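Local structure of SCARECROW-LIKE protein 7 (Oryza sativa Japonica Group, 5HYZ) at residues Cys87-Phe92 / Leu359-Glu364; Gln210-Leu215 / Gly240-Ser245; Ser350-Pro355 / Lys365-Thr370; Ile113-Ile118 / Ala204-Leu209. The protein probably acts as a DNA-binding transcription factor in rice development and abiotic stress resistance, its GRAS domain, the part present here, being involved in DNA binding. One frame throughout, in Å; residues are numbered along the deposited sequence.

Interaction 1: residues Cys87-Phe92 / Leu359-Glu364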
loop_
_atom_site.group_PDB
_atom_site.type_symbol
_atom_site.label_atom_id
_atom_site.label_comp_id
_atom_site.label_asym_id
_atom_site.label_seq_id
_atom_site.Cartn_x
_atom_site.Cartn_y
_atom_site.Cartn_z
ATOM N N CYS A 87 -5.461 3.061 -7.169
ATOM C CA CYS A 87 -5.837 4.338 -6.587
ATOM C C CYS A 87 -5.958 4.193 -5.069
ATOM O O CYS A 87 -6.191 3.090 -4.575
ATOM C CB CYS A 87 -7.177 4.795 -7.144
ATOM S SG CYS A 87 -7.170 5.006 -8.976
ATOM N N PRO A 88 -5.833 5.290 -4.343
ATOM C CA PRO A 88 -5.860 5.242 -2.873
ATOM C C PRO A 88 -7.245 5.443 -2.252
ATOM O O PRO A 88 -7.336 5.548 -1.000
ATOM C CB PRO A 88 -4.955 6.405 -2.482
ATOM C CG PRO A 88 -5.174 7.413 -3.573
ATOM C CD PRO A 88 -5.339 6.595 -4.841
ATOM N N TYR A 89 -8.296 5.485 -3.079
ATOM C CA TYR A 89 -9.655 5.768 -2.597
ATOM C C TYR A 89 -10.116 4.888 -1.439
ATOM O O TYR A 89 -10.485 5.424 -0.371
ATOM C CB TYR A 89 -10.672 5.668 -3.767
ATOM C CG TYR A 89 -10.324 6.618 -4.926
ATOM C CD1 TYR A 89 -10.251 7.982 -4.726
ATOM C CD2 TYR A 89 -10.069 6.129 -6.204
ATOM C CE1 TYR A 89 -9.895 8.860 -5.769
ATOM C CE2 TYR A 89 -9.729 7.000 -7.265
ATOM C CZ TYR A 89 -9.646 8.342 -7.040
ATOM O OH TYR A 89 -9.326 9.228 -8.064
ATOM N N SER A 90 -10.094 3.563 -1.597
ATOM C CA SER A 90 -10.634 2.732 -0.538
ATOM C C SER A 90 -9.732 2.751 0.696
ATOM O O SER A 90 -10.221 2.738 1.823
ATOM C CB SER A 90 -10.886 1.268 -1.018
ATOM O OG SER A 90 -9.643 0.628 -1.323
ATOM N N LYS A 91 -8.420 2.829 0.519
ATOM C CA LYS A 91 -7.563 2.831 1.661
ATOM C C LYS A 91 -7.767 4.124 2.455
ATOM O O LYS A 91 -7.791 4.114 3.692
ATOM C CB LYS A 91 -6.072 2.657 1.235
ATOM C CG LYS A 91 -5.156 2.386 2.439
ATOM C CD LYS A 91 -3.876 1.608 2.085
ATOM C CE LYS A 91 -3.087 1.179 3.348
ATOM N NZ LYS A 91 -1.585 1.423 3.258
ATOM N N PHE A 92 -7.866 5.244 1.732
ATOM C CA PHE A 92 -8.139 6.528 2.387
ATOM C C PHE A 92 -9.385 6.448 3.251
ATOM O O PHE A 92 -9.460 6.831 4.416
ATOM C CB PHE A 92 -8.362 7.596 1.337
ATOM C CG PHE A 92 -8.976 8.857 1.909
ATOM C CD1 PHE A 92 -8.221 9.721 2.704
ATOM C CD2 PHE A 92 -10.293 9.160 1.640
ATOM C CE1 PHE A 92 -8.807 10.865 3.244
ATOM C CE2 PHE A 92 -10.893 10.321 2.209
ATOM C CZ PHE A 92 -10.150 11.145 2.992
ATOM N N LEU A 359 -13.616 15.197 5.678
ATOM C CA LEU A 359 -12.252 15.209 5.092
ATOM C C LEU A 359 -12.377 14.532 3.774
ATOM O O LEU A 359 -12.925 13.449 3.705
ATOM C CB LEU A 359 -11.245 14.476 5.974
ATOM C CG LEU A 359 -9.804 14.495 5.417
ATOM C CD1 LEU A 359 -9.250 15.908 5.383
ATOM C CD2 LEU A 359 -8.957 13.649 6.311
ATOM N N SER A 360 -11.885 15.123 2.691
ATOM C CA SER A 360 -12.103 14.519 1.388
ATOM C C SER A 360 -10.789 14.323 0.659
ATOM O O SER A 360 -9.879 15.194 0.724
ATOM C CB SER A 360 -13.067 15.419 0.573
ATOM O OG SER A 360 -13.403 14.816 -0.651
ATOM N N LEU A 361 -10.701 13.226 -0.079
ATOM C CA LEU A 361 -9.573 12.964 -0.946
ATOM C C LEU A 361 -9.960 13.556 -2.284
ATOM O O LEU A 361 -11.036 13.278 -2.821
ATOM C CB LEU A 361 -9.293 11.476 -1.050
ATOM C CG LEU A 361 -8.314 10.986 -2.096
ATOM C CD1 LEU A 361 -6.938 11.590 -1.722
ATOM C CD2 LEU A 361 -8.252 9.449 -2.140
ATOM N N ALA A 362 -9.077 14.443 -2.764
ATOM C CA ALA A 362 -9.298 15.196 -3.989
ATOM C C ALA A 362 -8.312 14.890 -5.102
ATOM O O ALA A 362 -7.188 14.461 -4.847
ATOM C CB ALA A 362 -9.242 16.714 -3.639
ATOM N N TRP A 363 -8.750 15.113 -6.345
ATOM C CA TRP A 363 -7.873 15.024 -7.514
ATOM C C TRP A 363 -7.822 16.411 -8.159
ATOM O O TRP A 363 -8.879 16.964 -8.462
ATOM C CB TRP A 363 -8.388 13.987 -8.534
ATOM C CG TRP A 363 -7.506 13.941 -9.751
ATOM C CD1 TRP A 363 -7.705 14.641 -10.922
ATOM C CD2 TRP A 363 -6.288 13.173 -9.942
ATOM N NE1 TRP A 363 -6.701 14.351 -11.816
ATOM C CE2 TRP A 363 -5.827 13.449 -11.256
ATOM C CE3 TRP A 363 -5.571 12.256 -9.155
ATOM C CZ2 TRP A 363 -4.670 12.869 -11.775
ATOM C CZ3 TRP A 363 -4.439 11.686 -9.666
ATOM C CH2 TRP A 363 -3.991 11.993 -10.970
ATOM N N GLU A 364 -6.610 16.977 -8.298
ATOM C CA GLU A 364 -6.490 18.367 -8.819
ATOM C C GLU A 364 -7.437 19.321 -8.086
ATOM O O GLU A 364 -8.161 20.107 -8.698
ATOM C CB GLU A 364 -6.759 18.394 -10.337
ATOM C CG GLU A 364 -5.865 19.388 -11.080
ATOM C CD GLU A 364 -5.658 18.955 -12.522
ATOM O OE1 GLU A 364 -4.521 18.547 -12.865
ATOM O OE2 GLU A 364 -6.646 18.987 -13.296
#

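Interaction 2: residues Gln210-Leu215 / Gly240-Ser245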
loop_
_atom_site.group_PDB
_atom_site.type_symbol
_atom_site.label_atom_id
_atom_site.label_comp_id
_atom_site.label_asym_id
_atom_site.label_seq_id
_atom_site.Cartn_x
_atom_site.Cartn_y
_atom_site.Cartn_z
ATOM N N GLN A 210 -21.853 2.975 0.640
ATOM C CA GLN A 210 -22.959 2.052 0.743
ATOM C C GLN A 210 -24.265 2.813 0.734
ATOM O O GLN A 210 -25.213 2.417 0.057
ATOM C CB GLN A 210 -22.846 1.247 2.041
ATOM C CG GLN A 210 -24.134 0.392 2.353
ATOM C CD GLN A 210 -24.312 -0.649 1.335
ATOM O OE1 GLN A 210 -23.343 -1.140 0.773
ATOM N NE2 GLN A 210 -25.570 -0.981 1.033
ATOM N N LEU A 211 -24.336 3.902 1.508
ATOM C CA LEU A 211 -25.609 4.519 1.785
ATOM C C LEU A 211 -26.169 5.162 0.537
ATOM O O LEU A 211 -27.405 5.277 0.391
ATOM C CB LEU A 211 -25.440 5.543 2.909
ATOM C CG LEU A 211 -26.493 5.814 3.927
ATOM C CD1 LEU A 211 -27.100 4.455 4.431
ATOM C CD2 LEU A 211 -25.892 6.710 5.048
ATOM N N TYR A 212 -25.286 5.528 -0.413
ATOM C CA TYR A 212 -25.841 6.198 -1.603
ATOM C C TYR A 212 -26.801 5.252 -2.365
ATOM O O TYR A 212 -27.696 5.696 -3.089
ATOM C CB TYR A 212 -24.750 6.650 -2.539
ATOM C CG TYR A 212 -24.038 5.522 -3.294
ATOM C CD1 TYR A 212 -22.979 4.811 -2.709
ATOM C CD2 TYR A 212 -24.411 5.202 -4.615
ATOM C CE1 TYR A 212 -22.323 3.790 -3.430
ATOM C CE2 TYR A 212 -23.754 4.205 -5.327
ATOM C CZ TYR A 212 -22.728 3.493 -4.732
ATOM O OH TYR A 212 -22.078 2.504 -5.459
ATOM N N HIS A 213 -26.578 3.955 -2.225
ATOM C CA HIS A 213 -27.480 2.967 -2.884
ATOM C C HIS A 213 -28.933 3.120 -2.446
ATOM O O HIS A 213 -29.843 2.731 -3.185
ATOM C CB HIS A 213 -27.081 1.520 -2.586
ATOM C CG HIS A 213 -25.808 1.102 -3.223
ATOM N ND1 HIS A 213 -25.648 1.009 -4.584
ATOM C CD2 HIS A 213 -24.624 0.763 -2.673
ATOM C CE1 HIS A 213 -24.420 0.597 -4.846
ATOM N NE2 HIS A 213 -23.773 0.467 -3.707
ATOM N N LEU A 214 -29.157 3.672 -1.267
ATOM C CA LEU A 214 -30.518 3.802 -0.711
ATOM C C LEU A 214 -31.175 5.128 -1.040
ATOM O O LEU A 214 -32.353 5.325 -0.749
ATOM C CB LEU A 214 -30.490 3.618 0.810
ATOM C CG LEU A 214 -30.006 2.266 1.281
ATOM C CD1 LEU A 214 -30.230 2.140 2.788
ATOM C CD2 LEU A 214 -30.618 1.098 0.505
ATOM N N LEU A 215 -30.442 6.059 -1.637
ATOM C CA LEU A 215 -31.043 7.347 -1.941
ATOM C C LEU A 215 -32.066 7.092 -3.043
ATOM O O LEU A 215 -31.859 6.234 -3.872
ATOM C CB LEU A 215 -30.042 8.372 -2.421
ATOM C CG LEU A 215 -28.946 8.932 -1.488
ATOM C CD1 LEU A 215 -27.808 9.562 -2.317
ATOM C CD2 LEU A 215 -29.512 9.972 -0.542
ATOM N N GLY A 240 -18.593 7.150 4.495
ATOM C CA GLY A 240 -17.687 7.469 3.400
ATOM C C GLY A 240 -18.482 7.489 2.114
ATOM O O GLY A 240 -19.143 6.509 1.790
ATOM N N GLU A 241 -18.418 8.570 1.331
ATOM C CA GLU A 241 -19.355 8.718 0.228
ATOM C C GLU A 241 -18.667 9.396 -0.953
ATOM O O GLU A 241 -17.701 10.123 -0.781
ATOM C CB GLU A 241 -20.588 9.514 0.669
ATOM C CG GLU A 241 -21.779 8.658 1.195
ATOM C CD GLU A 241 -22.232 7.622 0.158
ATOM O OE1 GLU A 241 -22.068 7.910 -1.039
ATOM O OE2 GLU A 241 -22.690 6.519 0.520
ATOM N N TYR A 242 -19.169 9.128 -2.144
ATOM C CA TYR A 242 -18.720 9.839 -3.359
ATOM C C TYR A 242 -19.172 11.294 -3.310
ATOM O O TYR A 242 -20.335 11.586 -2.990
ATOM C CB TYR A 242 -19.301 9.157 -4.598
ATOM C CG TYR A 242 -18.897 7.691 -4.728
ATOM C CD1 TYR A 242 -17.590 7.343 -5.017
ATOM C CD2 TYR A 242 -19.837 6.671 -4.559
ATOM C CE1 TYR A 242 -17.194 5.992 -5.164
ATOM C CE2 TYR A 242 -19.469 5.317 -4.702
ATOM C CZ TYR A 242 -18.149 4.993 -5.020
ATOM O OH TYR A 242 -17.797 3.674 -5.155
ATOM N N GLU A 243 -18.288 12.208 -3.666
ATOM C CA GLU A 243 -18.593 13.615 -3.461
ATOM C C GLU A 243 -19.145 14.186 -4.743
ATOM O O GLU A 243 -18.403 14.849 -5.484
ATOM C CB GLU A 243 -17.305 14.355 -3.015
ATOM C CG GLU A 243 -17.484 15.816 -2.660
ATOM C CD GLU A 243 -18.470 16.011 -1.551
ATOM O OE1 GLU A 243 -18.377 15.304 -0.511
ATOM O OE2 GLU A 243 -19.351 16.877 -1.700
ATOM N N VAL A 244 -20.426 13.917 -5.025
ATOM C CA VAL A 244 -20.976 14.431 -6.314
ATOM C C VAL A 244 -22.480 14.510 -6.132
ATOM O O VAL A 244 -23.051 13.625 -5.512
ATOM C CB VAL A 244 -20.558 13.548 -7.535
ATOM C CG1 VAL A 244 -21.084 12.123 -7.382
ATOM C CG2 VAL A 244 -21.060 14.220 -8.855
ATOM N N SER A 245 -23.093 15.619 -6.589
ATOM C CA SER A 245 -24.503 15.848 -6.334
ATOM C C SER A 245 -25.345 15.287 -7.503
ATOM O O SER A 245 -25.529 15.954 -8.528
ATOM C CB SER A 245 -24.768 17.375 -6.155
ATOM O OG SER A 245 -26.148 17.559 -5.816
HETATM O O HOH W 1 -21.950 5.114 2.572
HETATM O O HOH W 2 -19.692 1.545 -4.532
#

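Interaction 3: residues Ser350-Pro355 / Lys365-Thr370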
loop_
_atom_site.group_PDB
_atom_site.type_symbol
_atom_site.label_atom_id
_atom_site.label_comp_id
_atom_site.label_asym_id
_atom_site.label_seq_id
_atom_site.Cartn_x
_atom_site.Cartn_y
_atom_site.Cartn_z
ATOM N N SER A 350 -4.749 15.215 -3.193
ATOM C CA SER A 350 -4.546 16.053 -2.003
ATOM C C SER A 350 -5.715 15.890 -1.087
ATOM O O SER A 350 -6.687 15.248 -1.468
ATOM C CB SER A 350 -4.405 17.565 -2.360
ATOM O OG SER A 350 -5.639 18.104 -2.790
ATOM N N LEU A 351 -5.627 16.459 0.103
ATOM C CA LEU A 351 -6.754 16.407 1.051
ATOM C C LEU A 351 -7.416 17.739 1.136
ATOM O O LEU A 351 -6.749 18.770 1.197
ATOM C CB LEU A 351 -6.273 15.984 2.454
ATOM C CG LEU A 351 -5.788 14.574 2.756
ATOM C CD1 LEU A 351 -6.732 13.499 2.175
ATOM C CD2 LEU A 351 -4.384 14.289 2.317
ATOM N N VAL A 352 -8.732 17.742 1.152
ATOM C CA VAL A 352 -9.539 18.977 1.249
ATOM C C VAL A 352 -10.538 18.888 2.375
ATOM O O VAL A 352 -11.254 17.877 2.490
ATOM C CB VAL A 352 -10.286 19.218 -0.079
ATOM C CG1 VAL A 352 -11.365 20.279 0.076
ATOM C CG2 VAL A 352 -9.261 19.610 -1.165
ATOM N N GLU A 353 -10.598 19.906 3.225
ATOM C CA GLU A 353 -11.599 19.893 4.295
ATOM C C GLU A 353 -12.903 20.456 3.766
ATOM O O GLU A 353 -12.907 21.465 3.058
ATOM C CB GLU A 353 -11.094 20.715 5.486
ATOM C CG GLU A 353 -9.626 20.512 5.789
ATOM C CD GLU A 353 -9.416 19.499 6.859
ATOM O OE1 GLU A 353 -10.436 19.116 7.479
ATOM O OE2 GLU A 353 -8.251 19.067 7.074
ATOM N N LEU A 354 -14.029 19.830 4.067
ATOM C CA LEU A 354 -15.327 20.412 3.709
ATOM C C LEU A 354 -16.105 20.582 4.999
ATOM O O LEU A 354 -16.017 19.749 5.910
ATOM C CB LEU A 354 -16.113 19.536 2.709
ATOM C CG LEU A 354 -15.376 19.168 1.437
ATOM C CD1 LEU A 354 -16.121 18.091 0.674
ATOM C CD2 LEU A 354 -15.216 20.395 0.564
ATOM N N PRO A 355 -16.896 21.668 5.112
ATOM C CA PRO A 355 -17.532 21.935 6.405
ATOM C C PRO A 355 -18.754 21.096 6.691
ATOM O O PRO A 355 -19.484 20.745 5.791
ATOM C CB PRO A 355 -17.931 23.432 6.285
ATOM C CG PRO A 355 -18.162 23.611 4.834
ATOM C CD PRO A 355 -17.078 22.786 4.159
ATOM N N LYS A 365 -7.435 19.190 -6.767
ATOM C CA LYS A 365 -8.204 19.991 -5.823
ATOM C C LYS A 365 -9.719 19.838 -5.878
ATOM O O LYS A 365 -10.416 20.545 -5.161
ATOM C CB LYS A 365 -7.815 21.463 -5.987
ATOM C CG LYS A 365 -6.293 21.598 -5.808
ATOM C CD LYS A 365 -5.878 22.982 -5.263
ATOM C CE LYS A 365 -4.341 23.143 -5.329
ATOM N NZ LYS A 365 -3.623 21.980 -4.675
ATOM N N ARG A 366 -10.202 18.862 -6.619
ATOM C CA ARG A 366 -11.622 18.544 -6.678
ATOM C C ARG A 366 -11.903 17.334 -5.761
ATOM O O ARG A 366 -11.416 16.263 -6.042
ATOM C CB ARG A 366 -12.006 18.245 -8.141
ATOM C CG ARG A 366 -13.186 17.267 -8.511
ATOM C CD ARG A 366 -14.417 17.417 -7.670
ATOM N NE ARG A 366 -15.671 16.919 -8.245
ATOM C CZ ARG A 366 -16.747 16.750 -7.478
ATOM N NH1 ARG A 366 -16.636 17.003 -6.165
ATOM N NH2 ARG A 366 -17.913 16.343 -7.975
ATOM N N PRO A 367 -12.686 17.535 -4.718
ATOM C CA PRO A 367 -13.004 16.478 -3.739
ATOM C C PRO A 367 -13.681 15.317 -4.449
ATOM O O PRO A 367 -14.607 15.587 -5.221
ATOM C CB PRO A 367 -13.979 17.174 -2.766
ATOM C CG PRO A 367 -13.750 18.623 -2.949
ATOM C CD PRO A 367 -13.228 18.849 -4.322
ATOM N N LEU A 368 -13.267 14.072 -4.195
ATOM C CA LEU A 368 -13.881 12.934 -4.852
ATOM C C LEU A 368 -14.498 11.962 -3.877
ATOM O O LEU A 368 -15.565 11.381 -4.169
ATOM C CB LEU A 368 -12.869 12.159 -5.687
ATOM C CG LEU A 368 -12.300 12.897 -6.893
ATOM C CD1 LEU A 368 -11.380 11.981 -7.659
ATOM C CD2 LEU A 368 -13.432 13.464 -7.819
ATOM N N LEU A 369 -13.824 11.761 -2.748
ATOM C CA LEU A 369 -14.317 10.697 -1.769
ATOM C C LEU A 369 -14.234 11.323 -0.397
ATOM O O LEU A 369 -13.148 11.740 0.032
ATOM C CB LEU A 369 -13.447 9.438 -1.819
ATOM C CG LEU A 369 -14.155 8.177 -1.286
ATOM C CD1 LEU A 369 -13.273 6.990 -1.571
ATOM C CD2 LEU A 369 -14.379 8.235 0.180
ATOM N N THR A 370 -15.354 11.442 0.292
ATOM C CA THR A 370 -15.417 12.189 1.546
ATOM C C THR A 370 -15.734 11.295 2.735
ATOM O O THR A 370 -16.633 10.449 2.653
ATOM C CB THR A 370 -16.481 13.268 1.374
ATOM O OG1 THR A 370 -16.106 14.009 0.191
ATOM C CG2 THR A 370 -16.578 14.186 2.542
HETATM O O HOH W 3 -5.502 17.696 -5.376
#

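Interaction 4: residues Ile113-Ile118 / Ala204-Leu209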
loop_
_atom_site.group_PDB
_atom_site.type_symbol
_atom_site.label_atom_id
_atom_site.label_comp_id
_atom_site.label_asym_id
_atom_site.label_seq_id
_atom_site.Cartn_x
_atom_site.Cartn_y
_atom_site.Cartn_z
ATOM N N ILE A 113 -18.577 -3.821 16.071
ATOM C CA ILE A 113 -18.613 -3.075 14.792
ATOM C C ILE A 113 -19.792 -3.559 13.927
ATOM O O ILE A 113 -19.932 -4.757 13.725
ATOM C CB ILE A 113 -17.313 -3.340 13.978
ATOM C CG1 ILE A 113 -16.058 -2.966 14.783
ATOM C CG2 ILE A 113 -17.344 -2.629 12.591
ATOM C CD1 ILE A 113 -16.043 -1.505 15.227
ATOM N N VAL A 114 -20.615 -2.649 13.434
ATOM C CA VAL A 114 -21.655 -3.014 12.474
ATOM C C VAL A 114 -21.288 -2.446 11.148
ATOM O O VAL A 114 -21.238 -1.234 10.981
ATOM C CB VAL A 114 -23.058 -2.517 12.946
ATOM C CG1 VAL A 114 -24.158 -2.966 11.877
ATOM C CG2 VAL A 114 -23.340 -3.124 14.302
ATOM N N ASP A 115 -20.987 -3.303 10.184
ATOM C CA ASP A 115 -20.572 -2.843 8.860
ATOM C C ASP A 115 -21.699 -2.999 7.845
ATOM O O ASP A 115 -22.013 -4.147 7.425
ATOM C CB ASP A 115 -19.315 -3.620 8.378
ATOM C CG ASP A 115 -18.652 -2.960 7.171
ATOM O OD1 ASP A 115 -19.034 -1.832 6.776
ATOM O OD2 ASP A 115 -17.682 -3.526 6.610
ATOM N N PHE A 116 -22.339 -1.873 7.461
ATOM C CA PHE A 116 -23.335 -1.900 6.413
ATOM C C PHE A 116 -22.639 -1.780 5.085
ATOM O O PHE A 116 -22.178 -0.691 4.673
ATOM C CB PHE A 116 -24.362 -0.765 6.575
ATOM C CG PHE A 116 -25.355 -1.014 7.651
ATOM C CD1 PHE A 116 -26.516 -1.790 7.406
ATOM C CD2 PHE A 116 -25.168 -0.439 8.902
ATOM C CE1 PHE A 116 -27.419 -1.977 8.443
ATOM C CE2 PHE A 116 -26.038 -0.592 9.942
ATOM C CZ PHE A 116 -27.206 -1.397 9.702
ATOM N N GLY A 117 -22.441 -2.926 4.448
ATOM C CA GLY A 117 -21.869 -2.992 3.125
ATOM C C GLY A 117 -20.430 -3.478 3.171
ATOM O O GLY A 117 -19.574 -2.916 2.534
ATOM N N ILE A 118 -20.157 -4.562 3.895
ATOM C CA ILE A 118 -18.801 -5.118 3.851
ATOM C C ILE A 118 -18.455 -5.714 2.478
ATOM O O ILE A 118 -19.288 -6.300 1.829
ATOM C CB ILE A 118 -18.595 -6.186 4.959
ATOM C CG1 ILE A 118 -17.161 -6.722 4.986
ATOM C CG2 ILE A 118 -19.546 -7.401 4.748
ATOM C CD1 ILE A 118 -16.838 -7.392 6.332
ATOM N N ALA A 204 -19.821 0.744 17.015
ATOM C CA ALA A 204 -19.532 1.665 15.928
ATOM C C ALA A 204 -20.219 1.157 14.685
ATOM O O ALA A 204 -20.149 -0.035 14.368
ATOM C CB ALA A 204 -17.994 1.788 15.691
ATOM N N VAL A 205 -20.853 2.054 13.957
ATOM C CA VAL A 205 -21.535 1.688 12.722
ATOM C C VAL A 205 -20.798 2.295 11.567
ATOM O O VAL A 205 -20.461 3.475 11.613
ATOM C CB VAL A 205 -23.020 2.194 12.706
ATOM C CG1 VAL A 205 -23.705 1.716 11.445
ATOM C CG2 VAL A 205 -23.727 1.532 13.877
ATOM N N ASN A 206 -20.577 1.508 10.516
ATOM C CA ASN A 206 -19.744 1.929 9.398
ATOM C C ASN A 206 -20.568 1.879 8.079
ATOM O O ASN A 206 -21.167 0.850 7.734
ATOM C CB ASN A 206 -18.507 0.982 9.330
ATOM C CG ASN A 206 -17.516 1.386 8.283
ATOM O OD1 ASN A 206 -16.757 2.352 8.518
ATOM N ND2 ASN A 206 -17.359 0.558 7.211
ATOM N N PHE A 207 -20.643 2.997 7.362
ATOM C CA PHE A 207 -21.242 3.034 6.043
ATOM C C PHE A 207 -20.194 3.479 5.013
ATOM O O PHE A 207 -20.062 4.679 4.753
ATOM C CB PHE A 207 -22.353 4.057 5.991
ATOM C CG PHE A 207 -23.572 3.701 6.825
ATOM C CD1 PHE A 207 -24.501 2.780 6.343
ATOM C CD2 PHE A 207 -23.780 4.297 8.086
ATOM C CE1 PHE A 207 -25.646 2.491 7.079
ATOM C CE2 PHE A 207 -24.933 4.006 8.839
ATOM C CZ PHE A 207 -25.870 3.094 8.308
HETATM N N MSE A 208 -19.468 2.558 4.416
HETATM C CA MSE A 208 -18.420 3.004 3.465
HETATM C C MSE A 208 -18.898 2.702 2.048
HETATM O O MSE A 208 -19.087 1.520 1.632
HETATM C CB MSE A 208 -17.042 2.313 3.678
HETATM C CG MSE A 208 -16.556 2.422 5.081
HETATM SE SE MSE A 208 -15.674 4.332 4.918
HETATM C CE MSE A 208 -15.299 3.693 2.846
ATOM N N LEU A 209 -19.160 3.764 1.290
ATOM C CA LEU A 209 -19.640 3.650 -0.102
ATOM C C LEU A 209 -20.853 2.713 -0.183
ATOM O O LEU A 209 -20.863 1.747 -0.952
ATOM C CB LEU A 209 -18.515 3.165 -1.007
ATOM C CG LEU A 209 -17.277 4.081 -1.012
ATOM C CD1 LEU A 209 -16.220 3.586 -2.027
ATOM C CD2 LEU A 209 -17.710 5.552 -1.303
HETATM O O HOH W 4 -19.577 -0.362 4.482
#

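Interaction 1: residues Cys87-Phe92 / Leu359-Glu364
Leu-361 pushes its side chain from strand 358-363 into the first turn of helix 89-104, where it meets Pro-88, Tyr-89 and Phe-92. The aromatic part of the contact is a CH-pi interaction: Leu-361 CB lies 3.8 Å from the centroid of the Phe-92 ring, over one face and 15° from the ring normal. Phe-92 has CG anti to its backbone N (chi1 166°), which carries the ring across to the strand. There the ring edge looks in plane at a backbone carbonyl, with CZ 3.7 Å from Leu-359 O.

The rest is apolar packing. Leu-361 CD2 reaches further into the helix start, 3.6 Å from Tyr-89 CD1 and 4.0 Å from Pro-88 CG; both side chains cross the leucine at about a right angle. Leu-359 CD2 adds a looser touch, 4.1 Å from Phe-92 CE1.

No hydrogen bond joins the two segments. Pro-88 is the N-cap residue, and its O accepts from Phe-92 N. Tyr-89 OH bonds to Ser-268 of helix 251-272. This is buried helix-on-sheet packing, with the start of a helix from the predicted VHIID region laid against the antiparallel C-terminal strands of the predicted SAW region.

Interaction 2: residues Gln210-Leu215 / Gly240-Ser245
Tyr-212 meets strand 236-242 in two ways, through its backbone N and through its ring. Its N-H donates to Glu-241 OE2 at 2.9 Å, a bent bond of 132° that arrives from above the carboxylate plane. The other oxygen, Glu-241 OE1, sits 3.3 Å from Tyr-212 CB. The ring forms a T-shaped stack with Tyr-242: the edge of Tyr-242 points at the face of Tyr-212, centroids 5.2 Å apart and planes at 76°. The closest pair is Tyr-212 CE1 and Tyr-242 CE2, at 3.5 Å.

Two waters tie the groups together. One accepts from Leu-211 N and lies 2.6 Å from Glu-241 OE2, close to Gly-240 O; the other joins Tyr-212 OH to Tyr-242 OH. His-213 CD2 lies over the Tyr-212 ring face opposite Tyr-242. The bend of Glu-241 at chi2 (-56°) brings its carboxylate round to Tyr-212 N, and OE1 also takes a weak bond from Tyr-242 N.

Further out, His-213 ND1 bonds to Glu-306. The predicted LXXLL motif forms a short helical turn held by successive i to i+3 backbone bonds, wedged between strand 236-242 and helices 220-231 and 311-320, where Leu-211 and Leu-215 pack on Trp-314.

Interaction 3: residues Ser350-Pro355 / Lys365-Thr370
Val-352 and Pro-367 face each other across a beta meander: strands 349-354 and 366-374 flank strand 358-363, which bonds to both, and the two outer strands meet through side chains on one side of it. Val-352 has CG1 anti to its backbone N (chi1 167°), and that methyl lies 4.2 Å from Pro-367 CG. Both methyls of Leu-354 approach the CB-CG edge of the Pro-367 ring from the same side, CD1 nearest CB and CD2 nearest CG. CD1 of Leu-354 also comes 4.1 Å from Thr-370 OG1. These are loose van der Waals contacts, and no direct hydrogen bond spans the pair.

At the other end a water does the bridging. It accepts from Lys-365 N at 2.8 Å and bonds Ser-350 OG at 2.6 Å, linking strand 349-354 to the turn before the other.

The hydroxyl of Thr-370 is engaged elsewhere, by Glu-243 OE1 and Ser-360 OG, the latter on the middle strand. The Arg-366 side chain packs on Tyr-261 and Ser-264 of helix 251-272. After Pro-367 the chain turns a corner at Leu-369: Leu-368 and Leu-369 both face Leu-361, the signature of a classic beta bulge in this C-terminal meander of the predicted SAW region.

Interaction 4: residues Ile113-Ile118 / Ala204-Leu209
Strands 110-118 and 202-208 run parallel here, their axes 4.8 Å apart and turned by 21°, pairing Ile-113 with Ala-204, Val-114 with Val-205 and Asp-115 with Asn-206. This is the parallel sheet of the Rossmann-like core of the GRAS domain. Val-114 uses both its backbone N and its O toward strand 202-208: N donates to Ala-204 O at 2.8 Å and O accepts from Asn-206 N. Phe-116 N then bonds to Asn-206 O, before the chain swings away at Gly-117, whose positive phi suits glycine.

On one face Ile-113 CD1 packs on Ala-204 CB, and Asp-115, the last residue of the predicted VHIID motif, lies alongside Asn-206. Asn-206 ND2 donates to Asp-115 OD1 at 3.0 Å in a nearly straight bond (173°), in its own amide plane but above that of the carboxylate. Outside the pair, Trp-124 NE1 holds Asp-115 OD2, while Thr-238 and Gln-123 hold Asn-206 OD1, so both buried polar groups are fixed.

The other face is apolar. The Phe-116 and Phe-207 rings are nearly parallel, but slid until they barely overlap, centroids 5.0 Å apart, with Phe-116 CD2 3.5 Å from Phe-207 CE1. Val-205 CG1 meets the Phe-116 ring in plane at its edge, 3.6 Å from CE2. Where the strands part, a water accepts from Met-208 N and lies 2.6 Å from Phe-116 O and 2.8 Å from Asp-115 OD1.

All four contacts reach one mixed sheet, which runs from parallel strands into an antiparallel C-terminal part. Interaction 4 lies in the parallel part. Interaction 2 is next to it, centres about 13 Å apart, joined by backbone bonds between Gly-240 and both Phe-207 and Leu-209. From there Glu-243 bonds to Leu-368 and Thr-370, leading into interaction 3, which shares the meander with interaction 1, their centres about 8 Å apart. Interactions 3 and 4 are the farthest apart, centres about 21 Å. Along the chain, interactions 4 and 2 nest in series within the loop closed by interaction 1, whose segments alternate with those of interaction 3. The predicted VHIID, PFYRE and SAW regions so meet in one core.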